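Local coordinates for protein putative glycoside hydrolase (Parabacteroides distasonis ATCC 8503, PDB 3GYC) that is a putative glycoside hydrolase with a cellulase-like TIM-barrel domain, and so probably hydrolyses glycosidic bonds in carbohydrates, at residues S15-T20 with E105-V110; R49-I54 with V343-F348. All blocks are in the same frame, centred on the assembly; numbering follows the deposited sequence.

Contact 1. Residues S15-T20 with E105-V110; sequences SPRAIT and ERDIKV
NH1 of R17 donates to the backbone carbonyl of D107, at 2.9 Å from D107 O, and also to the carbonyl of N52, so two main-chain oxygens hold one guanidinium nitrogen. The neighbouring NH2 makes a salt bridge to D107, lying 3.1 Å from OD1 with a nearly straight N-H...O angle of 166°. The arginine therefore meets D107 end-on, one nitrogen to the main chain and one to the carboxylate, and both acceptors lie close to the guanidinium plane. The carboxylate stands almost at right angles to that plane, 89° from it, and OD1 is met on its syn side. With CG of D107 anti to its own backbone N (chi1 -179°), OD1 comes round beside the same residue's carbonyl, within reach of NH2.

Over one face of the guanidinium lies the aliphatic part of K109, whose CD is 3.6 Å from R17 NH2. The bend at chi2 of K109 sets CD there, toward the rim, while its NZ, 4.6 Å from R17 NH2, turns to a bond with the carbonyl of R392. R17 NE in turn donates to an oxygen of the terminal carboxylate of L393. The carboxylates of D107 and of the chain end would probably offset the nearness of the two cations.

D107 has positive phi and is the C-prime residue of the Schellman motif that ends helix 95-105, just before strand 109-113. R17 opens strand 17-23, the first of the parallel barrel, and reaches across the beginning of strand 53-57, which lies between the other two in the sheet; its side chain packs on A53 there, while I108 turns the other way, onto I54 and helix 39-48.

Contact 2. Residues R49-I54 with V343-F348; sequences RGYNAI and VATSNF
Y51 brings the hydroxyl end of its ring against T345, where OH overlaps both branches of the threonine, a contact inside the cellulase-like TIM barrel, between the turn before strand 53-57 and the loop after strand 340-343. The segment 49-54 is an alpha-to-beta connection: helix 39-48 ends in a Schellman motif with G50 at positive phi, and the chain then enters strand 53-57. Its partner in that loop is 343-348.

Y51 OH and T345 OG1 are 2.7 Å apart, and either could supply the proton. OG1 approaches at the edge of the ring, near its plane, while the methyl CG2 sits 3.2 Å from the same phenolic oxygen. In T345, chi1 of 56° sets OG1 between the backbone N and the carbonyl carbon, leaving CG2 beside that nitrogen, and both branches thereby face the tyrosine. The phenolic oxygen is buried and has a second partner, ND1 of H363 in helix 360-371, so it links a loop to a helix. Around it the ring packs against A18, L46 and T367. A phenylalanine in place of Y51 would probably keep much of this packing but leave T345 OG1 and H363 ND1 without their shared hydroxyl. Just beyond T345 the loop folds into an ST turn, in which S346 OG accepts a 3.0 Å bond from F348 N.

The centres of the two contacts lie about 9 Å apart, on the same side of the chain's centre, and their segments alternate along the sequence: 15-20, 49-54, 105-110, then 343-348. In the parallel sheet, strand 53-57 runs between 17-23 and 109-113, while 340-343 flanks 17-23 on its other side. Contact 1 thus spans across the strand that contact 2 leads into, and contact 2 joins the approach to that strand with the loop after the last. Direct bonds tie them together, with A18 O 2.9 Å from N52 N. The first and last strands of the barrel thus lie side by side, and both contacts gather round strand 17-23 and its neighbour 53-57.

Contact 1. Residues S15-T20 with E105-V110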
ATOM      1  N   SER A  15       3.719  -7.146 -18.987  1.00 19.29           N
ATOM      2  CA  SER A  15       4.238  -5.880 -18.482  1.00 19.55           C
ATOM      3  C   SER A  15       3.866  -5.638 -17.024  1.00 16.90           C
ATOM      4  O   SER A  15       2.739  -5.919 -16.602  1.00 15.94           O
ATOM      5  CB  SER A  15       3.693  -4.723 -19.310  1.00 20.77           C
ATOM      6  OG  SER A  15       4.318  -4.710 -20.576  1.00 23.60           O
ATOM      7  N   PRO A  16       4.811  -5.121 -16.238  1.00 14.65           N
ATOM      8  CA  PRO A  16       4.436  -4.715 -14.922  1.00 12.40           C
ATOM      9  C   PRO A  16       3.421  -3.566 -14.966  1.00 10.76           C
ATOM     10  O   PRO A  16       3.320  -2.862 -15.938  1.00 12.59           O
ATOM     11  CB  PRO A  16       5.749  -4.177 -14.337  1.00 12.56           C
ATOM     12  CG  PRO A  16       6.784  -4.915 -15.008  1.00 13.10           C
ATOM     13  CD  PRO A  16       6.263  -5.191 -16.397  1.00 13.09           C
ATOM     14  N   ARG A  17       2.710  -3.368 -13.874  1.00 12.19           N
ATOM     15  CA  ARG A  17       1.817  -2.241 -13.726  1.00 13.17           C
ATOM     16  C   ARG A  17       2.413  -1.139 -12.842  1.00 12.57           C
ATOM     17  O   ARG A  17       3.124  -1.401 -11.864  1.00 12.32           O
ATOM     18  CB  ARG A  17       0.443  -2.677 -13.203  1.00 14.21           C
ATOM     19  CG  ARG A  17      -0.259  -3.495 -14.188  1.00 16.64           C
ATOM     20  CD  ARG A  17      -1.665  -3.061 -14.383  1.00 17.41           C
ATOM     21  NE  ARG A  17      -2.318  -3.802 -15.438  1.00 17.96           N
ATOM     22  CZ  ARG A  17      -3.417  -3.386 -16.070  1.00 19.30           C
ATOM     23  NH1 ARG A  17      -3.976  -2.206 -15.778  1.00 17.99           N
ATOM     24  NH2 ARG A  17      -3.956  -4.148 -16.998  1.00 19.02           N
ATOM     25  N   ALA A  18       2.158   0.107 -13.236  1.00 11.99           N
ATOM     26  CA  ALA A  18       2.577   1.271 -12.464  1.00 11.01           C
ATOM     27  C   ALA A  18       1.383   1.584 -11.559  1.00 11.62           C
ATOM     28  O   ALA A  18       0.280   1.956 -12.012  1.00 10.43           O
ATOM     29  CB  ALA A  18       2.947   2.465 -13.353  1.00 10.10           C
ATOM     30  N   ILE A  19       1.624   1.409 -10.276  1.00 11.64           N
ATOM     31  CA  ILE A  19       0.584   1.475  -9.223  1.00 10.95           C
ATOM     32  C   ILE A  19       0.730   2.675  -8.300  1.00 12.48           C
ATOM     33  O   ILE A  19       1.818   3.210  -8.129  1.00  9.76           O
ATOM     34  CB  ILE A  19       0.548   0.099  -8.421  1.00 11.93           C
ATOM     35  CG1 ILE A  19      -0.678  -0.038  -7.525  1.00 11.69           C
ATOM     36  CG2 ILE A  19       1.829  -0.148  -7.569  1.00 10.43           C
ATOM     37  CD1 ILE A  19      -0.905  -1.533  -7.022  1.00 12.20           C
ATOM     38  N   THR A  20      -0.395   3.145  -7.765  1.00 12.26           N
ATOM     39  CA  THR A  20      -0.394   4.154  -6.744  1.00 12.68           C
ATOM     40  C   THR A  20      -1.374   3.766  -5.586  1.00 13.51           C
ATOM     41  O   THR A  20      -2.406   3.198  -5.842  1.00 13.48           O
ATOM     42  CB  THR A  20      -0.794   5.523  -7.271  1.00 13.05           C
ATOM     43  OG1 THR A  20      -0.708   6.421  -6.187  1.00 16.81           O
ATOM     44  CG2 THR A  20      -2.260   5.575  -7.771  1.00  9.83           C
ATOM     45  N   GLU A 105     -13.315   0.930 -16.840  1.00 15.42           N
ATOM     46  CA  GLU A 105     -13.519   1.688 -18.054  1.00 16.58           C
ATOM     47  C   GLU A 105     -12.199   2.164 -18.641  1.00 16.25           C
ATOM     48  O   GLU A 105     -12.100   2.287 -19.825  1.00 17.05           O
ATOM     49  CB  GLU A 105     -14.399   2.918 -17.750  1.00 17.06           C
ATOM     50  CG  GLU A 105     -14.545   3.900 -18.878  1.00 19.48           C
ATOM     51  N   ARG A 106     -11.212   2.396 -17.785  1.00 16.01           N
ATOM     52  CA  ARG A 106      -9.912   2.928 -18.161  1.00 16.42           C
ATOM     53  C   ARG A 106      -8.796   1.880 -18.085  1.00 16.96           C
ATOM     54  O   ARG A 106      -7.630   2.232 -18.123  1.00 17.13           O
ATOM     55  CB  ARG A 106      -9.578   4.097 -17.230  1.00 16.31           C
ATOM     56  CG  ARG A 106     -10.528   5.298 -17.282  1.00 15.75           C
ATOM     57  CD  ARG A 106     -10.254   6.324 -16.138  1.00 16.02           C
ATOM     58  NE  ARG A 106     -11.043   7.540 -16.316  1.00 15.08           N
ATOM     59  CZ  ARG A 106     -12.354   7.611 -16.111  1.00 16.52           C
ATOM     60  NH1 ARG A 106     -13.049   6.548 -15.698  1.00 16.28           N
ATOM     61  NH2 ARG A 106     -12.990   8.741 -16.315  1.00 14.89           N
ATOM     62  N   ASP A 107      -9.151   0.601 -18.003  1.00 17.82           N
ATOM     63  CA  ASP A 107      -8.170  -0.502 -17.834  1.00 18.54           C
ATOM     64  C   ASP A 107      -7.195  -0.269 -16.685  1.00 16.62           C
ATOM     65  O   ASP A 107      -6.002  -0.483 -16.835  1.00 17.25           O
ATOM     66  CB  ASP A 107      -7.371  -0.821 -19.123  1.00 21.18           C
ATOM     67  CG  ASP A 107      -6.367  -2.015 -18.929  1.00 24.44           C
ATOM     68  OD1 ASP A 107      -6.619  -2.933 -18.065  1.00 27.41           O
ATOM     69  OD2 ASP A 107      -5.306  -2.042 -19.618  1.00 24.54           O
ATOM     70  N   ILE A 108      -7.688   0.215 -15.561  1.00 14.20           N
ATOM     71  CA  ILE A 108      -6.885   0.399 -14.359  1.00 12.24           C
ATOM     72  C   ILE A 108      -7.300  -0.800 -13.492  1.00 14.59           C
ATOM     73  O   ILE A 108      -8.510  -1.073 -13.322  1.00 15.30           O
ATOM     74  CB  ILE A 108      -7.216   1.717 -13.640  1.00 11.74           C
ATOM     75  CG1 ILE A 108      -6.694   2.918 -14.452  1.00 11.35           C
ATOM     76  CG2 ILE A 108      -6.564   1.782 -12.310  1.00 13.53           C
ATOM     77  CD1 ILE A 108      -7.303   4.237 -14.072  1.00 10.37           C
ATOM     78  N   LYS A 109      -6.317  -1.542 -13.008  1.00 12.75           N
ATOM     79  CA  LYS A 109      -6.541  -2.690 -12.141  1.00 15.27           C
ATOM     80  C   LYS A 109      -6.392  -2.220 -10.684  1.00 12.96           C
ATOM     81  O   LYS A 109      -5.699  -1.252 -10.396  1.00 12.05           O
ATOM     82  CB  LYS A 109      -5.587  -3.860 -12.461  1.00 17.68           C
ATOM     83  CG  LYS A 109      -6.217  -5.053 -13.217  1.00 22.67           C
ATOM     84  CD  LYS A 109      -6.499  -4.882 -14.611  1.00 23.40           C
ATOM     85  CE  LYS A 109      -7.299  -6.093 -15.199  1.00 24.07           C
ATOM     86  NZ  LYS A 109      -6.665  -7.457 -15.363  1.00 25.62           N
ATOM     87  N   VAL A 110      -7.094  -2.880  -9.782  1.00 11.40           N
ATOM     88  CA  VAL A 110      -7.143  -2.442  -8.381  1.00 12.11           C
ATOM     89  C   VAL A 110      -6.760  -3.514  -7.369  1.00 11.16           C
ATOM     90  O   VAL A 110      -7.346  -4.583  -7.319  1.00 12.95           O
ATOM     91  CB  VAL A 110      -8.566  -1.885  -8.022  1.00 11.78           C
ATOM     92  CG1 VAL A 110      -8.573  -1.395  -6.578  1.00 12.15           C
ATOM     93  CG2 VAL A 110      -8.939  -0.771  -9.034  1.00 11.18           C
TER

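Contact 2. Residues R49-I54 with V343-F348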
ATOM      1  N   ARG A  49      -0.697  10.495 -16.372  1.00 12.51           N
ATOM      2  CA  ARG A  49       0.607  10.321 -15.766  1.00 11.62           C
ATOM      3  C   ARG A  49       1.189   8.917 -16.050  1.00 13.84           C
ATOM      4  O   ARG A  49       2.359   8.683 -15.792  1.00 14.41           O
ATOM      5  CB  ARG A  49       0.542  10.618 -14.267  1.00 11.70           C
ATOM      6  CG  ARG A  49       0.257  12.070 -14.035  1.00 11.92           C
ATOM      7  CD  ARG A  49      -0.283  12.368 -12.682  1.00 12.38           C
ATOM      8  NE  ARG A  49      -0.293  13.791 -12.448  1.00 11.90           N
ATOM      9  CZ  ARG A  49      -1.089  14.678 -13.036  1.00 12.57           C
ATOM     10  NH1 ARG A  49      -1.971  14.329 -13.976  1.00 13.47           N
ATOM     11  NH2 ARG A  49      -0.974  15.952 -12.715  1.00 13.02           N
ATOM     12  N   GLY A  50       0.363   7.999 -16.575  1.00 12.07           N
ATOM     13  CA  GLY A  50       0.815   6.661 -16.971  1.00 12.23           C
ATOM     14  C   GLY A  50       0.622   5.554 -15.955  1.00 11.39           C
ATOM     15  O   GLY A  50       1.131   4.458 -16.156  1.00 10.81           O
ATOM     16  N   TYR A  51      -0.069   5.839 -14.842  1.00  9.35           N
ATOM     17  CA  TYR A  51      -0.352   4.803 -13.854  1.00 11.15           C
ATOM     18  C   TYR A  51      -1.538   3.983 -14.374  1.00 12.18           C
ATOM     19  O   TYR A  51      -2.447   4.527 -14.995  1.00 14.43           O
ATOM     20  CB  TYR A  51      -0.678   5.396 -12.445  1.00 11.14           C
ATOM     21  CG  TYR A  51       0.508   6.121 -11.898  1.00 10.51           C
ATOM     22  CD1 TYR A  51       1.516   5.440 -11.252  1.00 10.68           C
ATOM     23  CD2 TYR A  51       0.669   7.495 -12.122  1.00 11.48           C
ATOM     24  CE1 TYR A  51       2.684   6.109 -10.830  1.00  9.94           C
ATOM     25  CE2 TYR A  51       1.840   8.182 -11.687  1.00 10.35           C
ATOM     26  CZ  TYR A  51       2.822   7.479 -11.043  1.00 10.96           C
ATOM     27  OH  TYR A  51       3.995   8.115 -10.660  1.00 10.87           O
ATOM     28  N   ASN A  52      -1.502   2.672 -14.159  1.00 11.43           N
ATOM     29  CA  ASN A  52      -2.589   1.786 -14.569  1.00 10.65           C
ATOM     30  C   ASN A  52      -3.035   0.798 -13.484  1.00 10.09           C
ATOM     31  O   ASN A  52      -3.683  -0.190 -13.761  1.00  9.99           O
ATOM     32  CB  ASN A  52      -2.310   1.107 -15.915  1.00 10.58           C
ATOM     33  CG  ASN A  52      -1.063   0.255 -15.929  1.00  9.78           C
ATOM     34  OD1 ASN A  52      -0.267   0.256 -14.969  1.00  9.62           O
ATOM     35  ND2 ASN A  52      -0.907  -0.520 -17.008  1.00  8.12           N
ATOM     36  N   ALA A  53      -2.707   1.101 -12.225  1.00  9.75           N
ATOM     37  CA  ALA A  53      -3.174   0.309 -11.087  1.00 10.99           C
ATOM     38  C   ALA A  53      -3.278   1.241  -9.853  1.00 11.74           C
ATOM     39  O   ALA A  53      -2.571   2.246  -9.761  1.00 13.51           O
ATOM     40  CB  ALA A  53      -2.217  -0.898 -10.803  1.00 10.45           C
ATOM     41  N   ILE A  54      -4.179   0.911  -8.936  1.00 12.18           N
ATOM     42  CA  ILE A  54      -4.390   1.648  -7.697  1.00 11.52           C
ATOM     43  C   ILE A  54      -4.596   0.633  -6.578  1.00 12.20           C
ATOM     44  O   ILE A  54      -5.214  -0.396  -6.785  1.00 12.79           O
ATOM     45  CB  ILE A  54      -5.661   2.532  -7.790  1.00 11.14           C
ATOM     46  CG1 ILE A  54      -5.633   3.411  -9.049  1.00 11.82           C
ATOM     47  CG2 ILE A  54      -5.825   3.386  -6.583  1.00  9.95           C
ATOM     48  CD1 ILE A  54      -7.003   4.164  -9.364  1.00 11.60           C
ATOM     49  N   VAL A 343       4.852  -1.456  -9.313  1.00 13.55           N
ATOM     50  CA  VAL A 343       5.777  -0.497  -8.751  1.00 11.21           C
ATOM     51  C   VAL A 343       5.149   0.882  -8.644  1.00 11.16           C
ATOM     52  O   VAL A 343       4.543   1.301  -9.581  1.00 11.65           O
ATOM     53  CB  VAL A 343       7.043  -0.396  -9.625  1.00 11.38           C
ATOM     54  CG1 VAL A 343       8.080   0.514  -8.938  1.00  9.44           C
ATOM     55  CG2 VAL A 343       7.605  -1.763  -9.915  1.00 10.58           C
ATOM     56  N   ALA A 344       5.224   1.524  -7.454  1.00 10.14           N
ATOM     57  CA  ALA A 344       4.757   2.878  -7.219  1.00  9.48           C
ATOM     58  C   ALA A 344       5.998   3.775  -7.258  1.00 11.13           C
ATOM     59  O   ALA A 344       7.107   3.304  -7.001  1.00 11.77           O
ATOM     60  CB  ALA A 344       4.089   3.006  -5.867  1.00 11.54           C
ATOM     61  N   THR A 345       5.800   5.033  -7.604  1.00 11.14           N
ATOM     62  CA  THR A 345       6.872   6.025  -7.615  1.00 12.67           C
ATOM     63  C   THR A 345       6.957   6.631  -6.226  1.00 13.17           C
ATOM     64  O   THR A 345       8.042   7.035  -5.801  1.00 14.72           O
ATOM     65  CB  THR A 345       6.619   7.117  -8.662  1.00 12.83           C
ATOM     66  OG1 THR A 345       5.348   7.719  -8.403  1.00 12.24           O
ATOM     67  CG2 THR A 345       6.678   6.527 -10.084  1.00 11.84           C
ATOM     68  N   SER A 346       5.826   6.687  -5.516  1.00 12.71           N
ATOM     69  CA  SER A 346       5.812   7.107  -4.096  1.00 12.62           C
ATOM     70  C   SER A 346       4.451   6.928  -3.453  1.00 13.12           C
ATOM     71  O   SER A 346       3.468   6.753  -4.173  1.00 12.83           O
ATOM     72  CB  SER A 346       6.211   8.583  -3.947  1.00 13.60           C
ATOM     73  OG  SER A 346       5.139   9.459  -4.236  1.00 12.57           O
ATOM     74  N   ASN A 347       4.378   7.062  -2.115  1.00 13.09           N
ATOM     75  CA  ASN A 347       3.103   7.076  -1.408  1.00 14.40           C
ATOM     76  C   ASN A 347       2.462   8.495  -1.334  1.00 14.19           C
ATOM     77  O   ASN A 347       1.612   8.718  -0.492  1.00 13.76           O
ATOM     78  CB  ASN A 347       3.130   6.391  -0.017  1.00 16.14           C
ATOM     79  CG  ASN A 347       4.181   6.977   0.964  1.00 16.46           C
ATOM     80  OD1 ASN A 347       5.311   7.013   0.659  1.00 20.72           O
ATOM     81  ND2 ASN A 347       3.780   7.334   2.164  1.00 19.53           N
ATOM     82  N   PHE A 348       2.869   9.412  -2.230  1.00 12.70           N
ATOM     83  CA  PHE A 348       2.317  10.765  -2.312  1.00 12.78           C
ATOM     84  C   PHE A 348       1.742  10.970  -3.706  1.00 12.59           C
ATOM     85  O   PHE A 348       1.580  12.101  -4.152  1.00 13.33           O
ATOM     86  CB  PHE A 348       3.403  11.815  -1.997  1.00  8.87           C
ATOM     87  CG  PHE A 348       4.147  11.514  -0.736  1.00 10.43           C
ATOM     88  CD1 PHE A 348       3.504  11.543   0.478  1.00 12.31           C
ATOM     89  CD2 PHE A 348       5.483  11.169  -0.748  1.00 12.80           C
ATOM     90  CE1 PHE A 348       4.173  11.213   1.641  1.00 12.64           C
ATOM     91  CE2 PHE A 348       6.147  10.826   0.403  1.00 13.14           C
ATOM     92  CZ  PHE A 348       5.490  10.877   1.609  1.00 14.52           C
TER